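Local structure of putative glycyl-glycine endopeptidase lytM (Ruminococcus gnavus, 3NYY) at residues K10-V13 / S14-D17; Q28-L31 / K32-D36; G63-K66 / L67-Q70; T75-D78 / A79-S83. The protein probably acts as a metalloendopeptidase of the peptidase M23 family that cleaves peptide bonds, its chain also carrying a LytM-type N-terminal region. All blocks are in the same frame, centred on the assembly; numbering follows the deposited sequence.

All four interactions are short-range contacts within the LytM N-terminal region, and they show how local chemistry follows place in the fold. Interactions 1 and 2 sit where the chain enters or leaves a helix, each built on a type I turn, and both are partly buried and mix apolar packing with polar side chains. Interaction 3 lies within helix 61-71 and interaction 4 at the start of the next helix, 77-88, and both reach the same sulfate. Interaction 3 is a surface contact of amide, ring and water, whereas interaction 4 is partly buried and mainly aromatic. Interactions 1 and 4 touch through Val12 and Tyr80, interactions 2 and 3 through Tyr30 and Phe64, and interactions 3 and 4 through Tyr68 and Trp77.

Interaction 1. Residues K10-V13 / S14-D17; sequences KPVV and SQPD
A type I beta turn from Val12 to Gln15 brings the chain into helix 16-20, and it is closed by the bond from Gln15 N to Val12 O (3.0 Å). Gln15 occupies the N-cap position of that helix, yet its side chain runs back over the turn instead of forward. CG stands beside the backbone N, opposite the carbonyl carbon (chi1 -59°), and the chain then extends, so that CG passes 3.5 Å from Pro11 O and the amide reaches the segment before the turn. There Gln15 NE2 donates to Pro11 O at 3.1 Å, with an N-H...O angle of 151°. The donor stands well above the carbonyl plane of Pro11, while that oxygen lies a little out of the plane of the amide. NE2 has a second acceptor in Arg7 O, and these two backbone oxygens together fix the rotation of the amide. The turn, part of the LytM N-terminal region, packs on two other elements: Val12 on Tyr80 of helix 77-88, and Val13 on Leu223 of strand 216-225, which belongs to the antiparallel sheet of the M23 peptidase. An alanine here removes the donor that Pro11 O and Arg7 O share, and would probably leave the chain before the turn less firmly tied to the helix start. A water donates to Ser14 OG (3.1 Å) and sits so close to Pro11 O that this second contact is doubtful; the same hydroxyl is hydrogen-bonded to Glu225.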
loop_
_atom_site.group_PDB
_atom_site.type_symbol
_atom_site.label_atom_id
_atom_site.label_comp_id
_atom_site.label_asym_id
_atom_site.label_seq_id
_atom_site.Cartn_x
_atom_site.Cartn_y
_atom_site.Cartn_z
ATOM N N LYS A 10 14.444 29.234 -5.135
ATOM C CA LYS A 10 12.978 29.364 -5.102
ATOM C C LYS A 10 12.452 28.637 -3.842
ATOM O O LYS A 10 13.105 27.745 -3.319
ATOM C CB LYS A 10 12.357 28.677 -6.327
ATOM C CG LYS A 10 12.740 29.266 -7.685
ATOM C CD LYS A 10 11.977 30.550 -7.978
ATOM C CE LYS A 10 12.292 31.091 -9.377
ATOM N NZ LYS A 10 13.739 31.472 -9.532
ATOM N N PRO A 11 11.258 29.011 -3.346
ATOM C CA PRO A 11 10.711 28.286 -2.197
ATOM C C PRO A 11 10.665 26.785 -2.482
ATOM O O PRO A 11 10.272 26.353 -3.599
ATOM C CB PRO A 11 9.301 28.877 -2.064
ATOM C CG PRO A 11 9.430 30.255 -2.662
ATOM C CD PRO A 11 10.332 30.059 -3.820
ATOM N N VAL A 12 11.117 25.993 -1.512
ATOM C CA VAL A 12 11.340 24.570 -1.788
ATOM C C VAL A 12 10.106 23.707 -1.553
ATOM O O VAL A 12 9.935 22.698 -2.217
ATOM C CB VAL A 12 12.560 24.050 -1.006
ATOM C CG1 VAL A 12 12.904 22.598 -1.409
ATOM C CG2 VAL A 12 13.785 24.960 -1.297
ATOM N N VAL A 13 9.213 24.116 -0.649
ATOM C CA VAL A 13 8.076 23.259 -0.238
ATOM C C VAL A 13 7.188 22.830 -1.408
ATOM O O VAL A 13 6.800 21.656 -1.484
ATOM C CB VAL A 13 7.248 23.889 0.902
ATOM C CG1 VAL A 13 6.019 23.037 1.237
ATOM C CG2 VAL A 13 8.157 24.027 2.184
ATOM N N SER A 14 6.904 23.732 -2.343
ATOM C CA SER A 14 6.060 23.385 -3.496
ATOM C C SER A 14 6.778 22.712 -4.657
ATOM O O SER A 14 6.126 22.330 -5.649
ATOM C CB SER A 14 5.297 24.616 -3.989
ATOM O OG SER A 14 6.166 25.640 -4.344
ATOM N N GLN A 15 8.089 22.503 -4.555
ATOM C CA GLN A 15 8.804 21.813 -5.631
ATOM C C GLN A 15 8.440 20.327 -5.588
ATOM O O GLN A 15 8.531 19.684 -4.541
ATOM C CB GLN A 15 10.322 21.999 -5.518
ATOM C CG GLN A 15 10.710 23.499 -5.571
ATOM C CD GLN A 15 12.220 23.776 -5.550
ATOM O OE1 GLN A 15 13.020 22.912 -5.858
ATOM N NE2 GLN A 15 12.603 24.979 -5.112
ATOM N N PRO A 16 8.024 19.775 -6.732
ATOM C CA PRO A 16 7.580 18.376 -6.733
ATOM C C PRO A 16 8.590 17.373 -6.155
ATOM O O PRO A 16 8.178 16.434 -5.443
ATOM C CB PRO A 16 7.368 18.096 -8.206
ATOM C CG PRO A 16 6.917 19.417 -8.750
ATOM C CD PRO A 16 7.767 20.412 -8.029
ATOM N N ASP A 17 9.893 17.528 -6.428
ATOM C CA ASP A 17 10.854 16.570 -5.904
ATOM C C ASP A 17 10.997 16.677 -4.366
ATOM O O ASP A 17 11.199 15.671 -3.713
ATOM C CB ASP A 17 12.240 16.731 -6.548
ATOM C CG ASP A 17 12.289 16.297 -7.991
ATOM O OD1 ASP A 17 11.443 15.504 -8.442
ATOM O OD2 ASP A 17 13.203 16.758 -8.698
HETATM O O HOH W 1 8.648 27.096 -5.403
#

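Interaction 2. Residues Q28-L31 / K32-D36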
loop_
_atom_site.group_PDB
_atom_site.type_symbol
_atom_site.label_atom_id
_atom_site.label_comp_id
_atom_site.label_asym_id
_atom_site.label_seq_id
_atom_site.Cartn_x
_atom_site.Cartn_y
_atom_site.Cartn_z
ATOM N N GLN A 28 18.005 5.722 4.211
ATOM C CA GLN A 28 17.114 5.311 5.306
ATOM C C GLN A 28 17.886 4.678 6.465
ATOM O O GLN A 28 17.629 4.975 7.616
ATOM C CB GLN A 28 15.999 4.351 4.855
ATOM C CG GLN A 28 14.805 5.067 4.284
ATOM C CD GLN A 28 13.948 5.820 5.310
ATOM O OE1 GLN A 28 14.147 5.729 6.523
ATOM N NE2 GLN A 28 12.958 6.528 4.803
ATOM N N VAL A 29 18.863 3.841 6.140
ATOM C CA VAL A 29 19.687 3.242 7.172
ATOM C C VAL A 29 20.450 4.335 7.907
ATOM O O VAL A 29 20.497 4.344 9.137
ATOM C CB VAL A 29 20.681 2.217 6.579
ATOM C CG1 VAL A 29 21.701 1.748 7.640
ATOM C CG2 VAL A 29 19.936 1.009 5.931
ATOM N N TYR A 30 20.992 5.298 7.149
ATOM C CA TYR A 30 21.790 6.353 7.773
ATOM C C TYR A 30 20.938 7.200 8.692
ATOM O O TYR A 30 21.358 7.556 9.793
ATOM C CB TYR A 30 22.511 7.201 6.705
ATOM C CG TYR A 30 23.160 8.409 7.357
ATOM C CD1 TYR A 30 24.427 8.346 7.911
ATOM C CD2 TYR A 30 22.436 9.582 7.479
ATOM C CE1 TYR A 30 24.962 9.476 8.549
ATOM C CE2 TYR A 30 22.917 10.649 8.122
ATOM C CZ TYR A 30 24.175 10.617 8.635
ATOM O OH TYR A 30 24.599 11.768 9.273
ATOM N N LEU A 31 19.736 7.545 8.242
ATOM C CA LEU A 31 18.881 8.491 8.979
ATOM C C LEU A 31 18.472 7.991 10.358
ATOM O O LEU A 31 18.347 8.783 11.280
ATOM C CB LEU A 31 17.672 8.894 8.123
ATOM C CG LEU A 31 18.023 9.868 7.003
ATOM C CD1 LEU A 31 16.807 10.003 6.028
ATOM C CD2 LEU A 31 18.456 11.260 7.527
ATOM N N LYS A 32 18.349 6.686 10.510
ATOM C CA LYS A 32 17.978 6.124 11.823
ATOM C C LYS A 32 19.007 6.425 12.922
ATOM O O LYS A 32 18.656 6.377 14.109
ATOM C CB LYS A 32 17.828 4.617 11.764
ATOM C CG LYS A 32 16.805 4.086 10.768
ATOM C CD LYS A 32 15.378 4.070 11.273
ATOM C CE LYS A 32 14.613 2.860 10.657
ATOM N NZ LYS A 32 14.556 2.865 9.142
ATOM N N GLN A 33 20.256 6.692 12.528
ATOM C CA GLN A 33 21.321 6.980 13.493
ATOM C C GLN A 33 21.737 8.446 13.517
ATOM O O GLN A 33 22.670 8.820 14.223
ATOM C CB GLN A 33 22.523 6.079 13.198
ATOM C CG GLN A 33 22.159 4.599 13.203
ATOM C CD GLN A 33 21.408 4.194 14.452
ATOM O OE1 GLN A 33 21.864 4.434 15.570
ATOM N NE2 GLN A 33 20.246 3.577 14.271
ATOM N N ALA A 34 21.044 9.301 12.752
ATOM C CA ALA A 34 21.469 10.677 12.599
ATOM C C ALA A 34 20.904 11.518 13.726
ATOM O O ALA A 34 19.742 11.413 14.014
ATOM C CB ALA A 34 20.987 11.233 11.250
ATOM N N ALA A 35 21.728 12.398 14.291
ATOM C CA ALA A 35 21.281 13.289 15.349
ATOM C C ALA A 35 20.289 14.333 14.826
ATOM O O ALA A 35 19.400 14.762 15.542
ATOM C CB ALA A 35 22.477 13.987 15.966
ATOM N N ASP A 36 20.472 14.746 13.575
ATOM C CA ASP A 36 19.692 15.854 12.981
ATOM C C ASP A 36 19.251 15.357 11.612
ATOM O O ASP A 36 19.863 15.687 10.579
ATOM C CB ASP A 36 20.576 17.097 12.901
ATOM C CG ASP A 36 19.813 18.369 12.509
ATOM O OD1 ASP A 36 18.656 18.311 11.994
ATOM O OD2 ASP A 36 20.410 19.445 12.750
HETATM O O HOH W 2 20.265 2.569 10.995
HETATM O O HOH W 3 17.828 9.857 13.778
#
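Lys32 and Gln28 meet where the chain leaves helix 25-31, and a type I turn from Leu31 to Ala34 then leads toward helix 37-48. Among the backbone bonds, two are of ordinary length, though their donors stand above the carbonyl planes: Gln33 N donates to Tyr30 O at 3.1 Å, and Ala34 N closes the turn on Leu31 O at 3.1 Å, with an N-H...O angle of 167°. Both reach back three residues rather than four. Lys32 N, by contrast, divides its proton between Gln28 O and Val29 O, and both bonds are weak.

The polar side chains form a second group. Lys32 CG lies 3.4 Å from Gln28 O, after which the chain bends repeatedly and carries NZ to 3.9 Å from Gln28 OE1, a neighbourly distance rather than a bond. The charge of NZ is met by a salt bridge to Glu242 and a weak bond to Arg239 O, while Gln28 NE2 donates to Pro236 O; the two side chains thus both tie this end of the helix to helix 235-240 and what follows it. A methionine in place of Lys32 would probably leave Glu242 without this positive partner and weaken that link. Farther on, the carboxylate of Asp36 N-caps the next helix at Arg39 N and forms a salt bridge with Arg85.

The apolar contact is made by Tyr30. Its CG lies opposite the backbone N (chi1 171°), which swings the ring along the outgoing chain. The hydroxyl bonds to Asp40, and Tyr30 CE2 rests 3.7 Å from Ala34 CB.

Interaction 3. Residues G63-K66 / L67-Q70. With SO4 (sulfate ion), chain F.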
loop_
_atom_site.group_PDB
_atom_site.type_symbol
_atom_site.label_atom_id
_atom_site.label_comp_id
_atom_site.label_asym_id
_atom_site.label_seq_id
_atom_site.Cartn_x
_atom_site.Cartn_y
_atom_site.Cartn_z
ATOM N N GLY A 63 30.952 13.222 6.476
ATOM C CA GLY A 63 30.540 13.669 5.139
ATOM C C GLY A 63 29.464 14.748 5.225
ATOM O O GLY A 63 29.543 15.762 4.550
ATOM N N PHE A 64 28.494 14.548 6.110
ATOM C CA PHE A 64 27.400 15.510 6.280
ATOM C C PHE A 64 27.832 16.761 6.983
ATOM O O PHE A 64 27.384 17.843 6.627
ATOM C CB PHE A 64 26.177 14.879 6.959
ATOM C CG PHE A 64 25.403 13.995 6.023
ATOM C CD1 PHE A 64 24.741 14.551 4.901
ATOM C CD2 PHE A 64 25.418 12.630 6.159
ATOM C CE1 PHE A 64 24.088 13.706 4.000
ATOM C CE2 PHE A 64 24.751 11.825 5.264
ATOM C CZ PHE A 64 24.082 12.378 4.199
ATOM N N GLN A 65 28.748 16.653 7.940
ATOM C CA GLN A 65 29.246 17.859 8.576
ATOM C C GLN A 65 29.990 18.772 7.594
ATOM O O GLN A 65 29.878 20.005 7.648
ATOM C CB GLN A 65 30.124 17.520 9.796
ATOM C CG GLN A 65 30.418 18.727 10.667
ATOM C CD GLN A 65 29.170 19.269 11.383
ATOM O OE1 GLN A 65 28.197 18.537 11.620
ATOM N NE2 GLN A 65 29.213 20.547 11.758
ATOM N N LYS A 66 30.765 18.157 6.704
ATOM C CA LYS A 66 31.437 18.863 5.626
ATOM C C LYS A 66 30.439 19.598 4.709
ATOM O O LYS A 66 30.605 20.781 4.415
ATOM C CB LYS A 66 32.283 17.859 4.835
ATOM C CG LYS A 66 33.168 18.452 3.757
ATOM C CD LYS A 66 33.894 17.316 3.025
ATOM C CE LYS A 66 34.833 17.804 1.933
ATOM N NZ LYS A 66 36.157 18.166 2.509
ATOM N N LEU A 67 29.401 18.882 4.277
ATOM C CA LEU A 67 28.330 19.484 3.461
ATOM C C LEU A 67 27.648 20.587 4.202
ATOM O O LEU A 67 27.340 21.607 3.624
ATOM C CB LEU A 67 27.310 18.444 3.035
ATOM C CG LEU A 67 27.777 17.483 1.949
ATOM C CD1 LEU A 67 26.822 16.290 1.735
ATOM C CD2 LEU A 67 28.060 18.257 0.644
ATOM N N TYR A 68 27.357 20.383 5.486
ATOM C CA TYR A 68 26.739 21.439 6.274
ATOM C C TYR A 68 27.558 22.749 6.280
ATOM O O TYR A 68 27.022 23.850 6.066
ATOM C CB TYR A 68 26.513 20.962 7.715
ATOM C CG TYR A 68 26.105 22.074 8.655
ATOM C CD1 TYR A 68 24.876 22.756 8.510
ATOM C CD2 TYR A 68 26.957 22.473 9.680
ATOM C CE1 TYR A 68 24.522 23.816 9.393
ATOM C CE2 TYR A 68 26.615 23.530 10.554
ATOM C CZ TYR A 68 25.390 24.185 10.400
ATOM O OH TYR A 68 25.114 25.199 11.299
ATOM N N ARG A 69 28.855 22.632 6.495
ATOM C CA ARG A 69 29.698 23.842 6.576
ATOM C C ARG A 69 29.738 24.624 5.253
ATOM O O ARG A 69 29.894 25.840 5.250
ATOM C CB ARG A 69 31.081 23.505 7.103
ATOM C CG ARG A 69 31.046 23.142 8.618
ATOM C CD ARG A 69 30.438 24.248 9.537
ATOM N NE ARG A 69 31.250 25.475 9.670
ATOM C CZ ARG A 69 32.349 25.594 10.435
ATOM N NH1 ARG A 69 32.813 24.571 11.157
ATOM N NH2 ARG A 69 33.004 26.754 10.476
ATOM N N GLN A 70 29.530 23.918 4.148
ATOM C CA GLN A 70 29.390 24.572 2.854
ATOM C C GLN A 70 27.987 25.193 2.662
ATOM O O GLN A 70 27.827 26.413 2.540
ATOM C CB GLN A 70 29.660 23.534 1.771
ATOM C CG GLN A 70 31.097 22.943 1.851
ATOM C CD GLN A 70 31.350 21.795 0.851
ATOM O OE1 GLN A 70 31.963 20.773 1.188
ATOM N NE2 GLN A 70 30.897 21.971 -0.366
HETATM S S SO4 F . 21.467 25.526 10.930
HETATM O O1 SO4 F . 21.120 24.317 10.175
HETATM O O2 SO4 F . 20.246 26.141 11.438
HETATM O O3 SO4 F . 22.352 25.153 12.016
HETATM O O4 SO4 F . 22.116 26.408 9.956
HETATM O O HOH W 4 31.690 22.018 11.695
#
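Tyr68 lies alongside Gln65 on helix 61-71 of the LytM N-terminal region, both side chains pointing the same way from successive turns. At the root of the tyrosine, its N donates to Phe64 O, and CB sits 3.4 Å from that oxygen and almost as near to Gln65 O. CG is anti to the backbone N (chi1 170°), which brings the ring beside the amide: CD2 lies 3.6 Å from Gln65 NE2, with the amide and ring planes turned 57° apart, so the two groups neither stack nor meet squarely. On the other flank CE1 approaches the sulfate, 3.5 Å from its O1. The tip, OH, is hydrogen-bonded to Arg72 NH1 and comes within 2.9 Å of sulfate O3, a weak bond at most. The sulfate, probably taken up from the crystallisation liquor, is held also by Trp77 and Arg85, donors that together are consistent with an anion-accepting site. Gln65 is fixed at both ends of its amide, because OE1 accepts from Arg39 and NE2 gives a proton to a water at 2.9 Å. That water lies in the plane of the Arg69 guanidinium, at its edge, 2.8 Å from NH1.

Interaction 4. Residues T75-D78 / A79-S83. With SO4 (sulfate ion), chain F.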
loop_
_atom_site.group_PDB
_atom_site.type_symbol
_atom_site.label_atom_id
_atom_site.label_comp_id
_atom_site.label_asym_id
_atom_site.label_seq_id
_atom_site.Cartn_x
_atom_site.Cartn_y
_atom_site.Cartn_z
ATOM N N THR A 75 22.242 31.668 0.725
ATOM C CA THR A 75 20.971 32.313 0.909
ATOM C C THR A 75 19.938 31.275 0.516
ATOM O O THR A 75 20.107 30.545 -0.478
ATOM C CB THR A 75 20.834 33.576 0.051
ATOM O OG1 THR A 75 20.828 33.203 -1.329
ATOM C CG2 THR A 75 22.003 34.519 0.343
ATOM N N GLY A 76 18.901 31.161 1.336
ATOM C CA GLY A 76 17.901 30.130 1.152
ATOM C C GLY A 76 18.077 28.945 2.091
ATOM O O GLY A 76 17.098 28.233 2.371
ATOM N N TRP A 77 19.305 28.698 2.563
ATOM C CA TRP A 77 19.526 27.575 3.500
ATOM C C TRP A 77 18.573 27.597 4.697
ATOM O O TRP A 77 17.941 26.574 4.983
ATOM C CB TRP A 77 20.960 27.545 3.984
ATOM C CG TRP A 77 21.185 26.586 5.099
ATOM C CD1 TRP A 77 21.391 26.917 6.379
ATOM C CD2 TRP A 77 21.252 25.162 5.024
ATOM N NE1 TRP A 77 21.546 25.787 7.143
ATOM C CE2 TRP A 77 21.458 24.695 6.344
ATOM C CE3 TRP A 77 21.086 24.232 3.995
ATOM C CZ2 TRP A 77 21.563 23.336 6.655
ATOM C CZ3 TRP A 77 21.179 22.878 4.298
ATOM C CH2 TRP A 77 21.400 22.443 5.628
ATOM N N ASP A 78 18.476 28.738 5.361
ATOM C CA ASP A 78 17.699 28.802 6.610
ATOM C C ASP A 78 16.264 28.321 6.405
ATOM O O ASP A 78 15.784 27.458 7.153
ATOM C CB ASP A 78 17.729 30.187 7.252
ATOM C CG ASP A 78 19.108 30.505 7.877
ATOM O OD1 ASP A 78 19.917 29.578 8.194
ATOM O OD2 ASP A 78 19.369 31.696 8.053
ATOM N N ALA A 79 15.596 28.832 5.374
ATOM C CA ALA A 79 14.194 28.410 5.145
ATOM C C ALA A 79 14.088 26.941 4.757
ATOM O O ALA A 79 13.166 26.247 5.185
ATOM C CB ALA A 79 13.531 29.297 4.074
ATOM N N TYR A 80 15.015 26.502 3.912
ATOM C CA TYR A 80 15.041 25.146 3.432
ATOM C C TYR A 80 15.268 24.124 4.509
ATOM O O TYR A 80 14.526 23.140 4.584
ATOM C CB TYR A 80 16.108 24.986 2.370
ATOM C CG TYR A 80 16.418 23.586 1.933
ATOM C CD1 TYR A 80 15.501 22.836 1.210
ATOM C CD2 TYR A 80 17.622 22.990 2.226
ATOM C CE1 TYR A 80 15.794 21.560 0.769
ATOM C CE2 TYR A 80 17.940 21.729 1.778
ATOM C CZ TYR A 80 17.026 20.997 1.047
ATOM O OH TYR A 80 17.286 19.734 0.568
ATOM N N VAL A 81 16.282 24.336 5.342
ATOM C CA VAL A 81 16.565 23.361 6.405
ATOM C C VAL A 81 15.426 23.363 7.465
ATOM O O VAL A 81 15.136 22.328 8.071
ATOM C CB VAL A 81 17.956 23.559 7.064
ATOM C CG1 VAL A 81 18.041 24.880 7.926
ATOM C CG2 VAL A 81 18.347 22.304 7.872
ATOM N N GLN A 82 14.784 24.512 7.656
ATOM C CA GLN A 82 13.653 24.570 8.589
ATOM C C GLN A 82 12.536 23.672 8.052
ATOM O O GLN A 82 11.915 22.956 8.851
ATOM C CB GLN A 82 13.151 25.990 8.794
ATOM C CG GLN A 82 11.894 26.099 9.640
ATOM C CD GLN A 82 11.447 27.545 9.761
ATOM O OE1 GLN A 82 11.313 28.253 8.761
ATOM N NE2 GLN A 82 11.263 28.008 10.991
ATOM N N SER A 83 12.279 23.689 6.717
ATOM C CA SER A 83 11.263 22.829 6.129
ATOM C C SER A 83 11.609 21.340 6.306
ATOM O O SER A 83 10.740 20.537 6.681
ATOM C CB SER A 83 10.989 23.154 4.649
ATOM O OG SER A 83 10.517 24.493 4.537
HETATM S S SO4 F . 21.467 25.526 10.930
HETATM O O1 SO4 F . 21.120 24.317 10.175
HETATM O O2 SO4 F . 20.246 26.141 11.438
HETATM O O3 SO4 F . 22.352 25.153 12.016
HETATM O O4 SO4 F . 22.116 26.408 9.956
#
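The indole of Trp77 carries Val81 over one face, one helical turn on, and a sulfate at its edge. Val81 CB forms a CH-pi contact with the six-membered ring, 3.8 Å from its centroid and 18° off the normal. With CG2 anti to the backbone N, that methyl comes down to 3.6 Å from Trp77 CZ2, while CG1 takes the tighter place between the backbone N and the carbonyl carbon and lies 3.4 Å from Trp77 O. The ring of Tyr80 is met at its edge, near its plane, by Trp77 CE3, which is 4.1 Å from Tyr80 CD2. These contacts belong to the first turns of helix 77-88, where Val81 N donates almost straight to Trp77 O at 2.8 Å. Other helices complete the setting: Trp77 packs on Leu43 of helix 37-48 and on Tyr68 and Trp71 of helix 61-71, and Tyr80 OH bonds to Gly42 O. The indole thus lies where helices 37-48, 61-71 and 77-88 of the LytM N-terminal region meet. Its one polar atom lies at the rim, where Trp77 NE1 donates to sulfate O4 in the ring plane at 2.9 Å (160°), with a weak second bond to O1. Since NE1 is a neutral donor, the charge of the anion is probably balanced in part by Arg85, which also bonds to it, while the indole N-H probably adds a directed but uncharged bond.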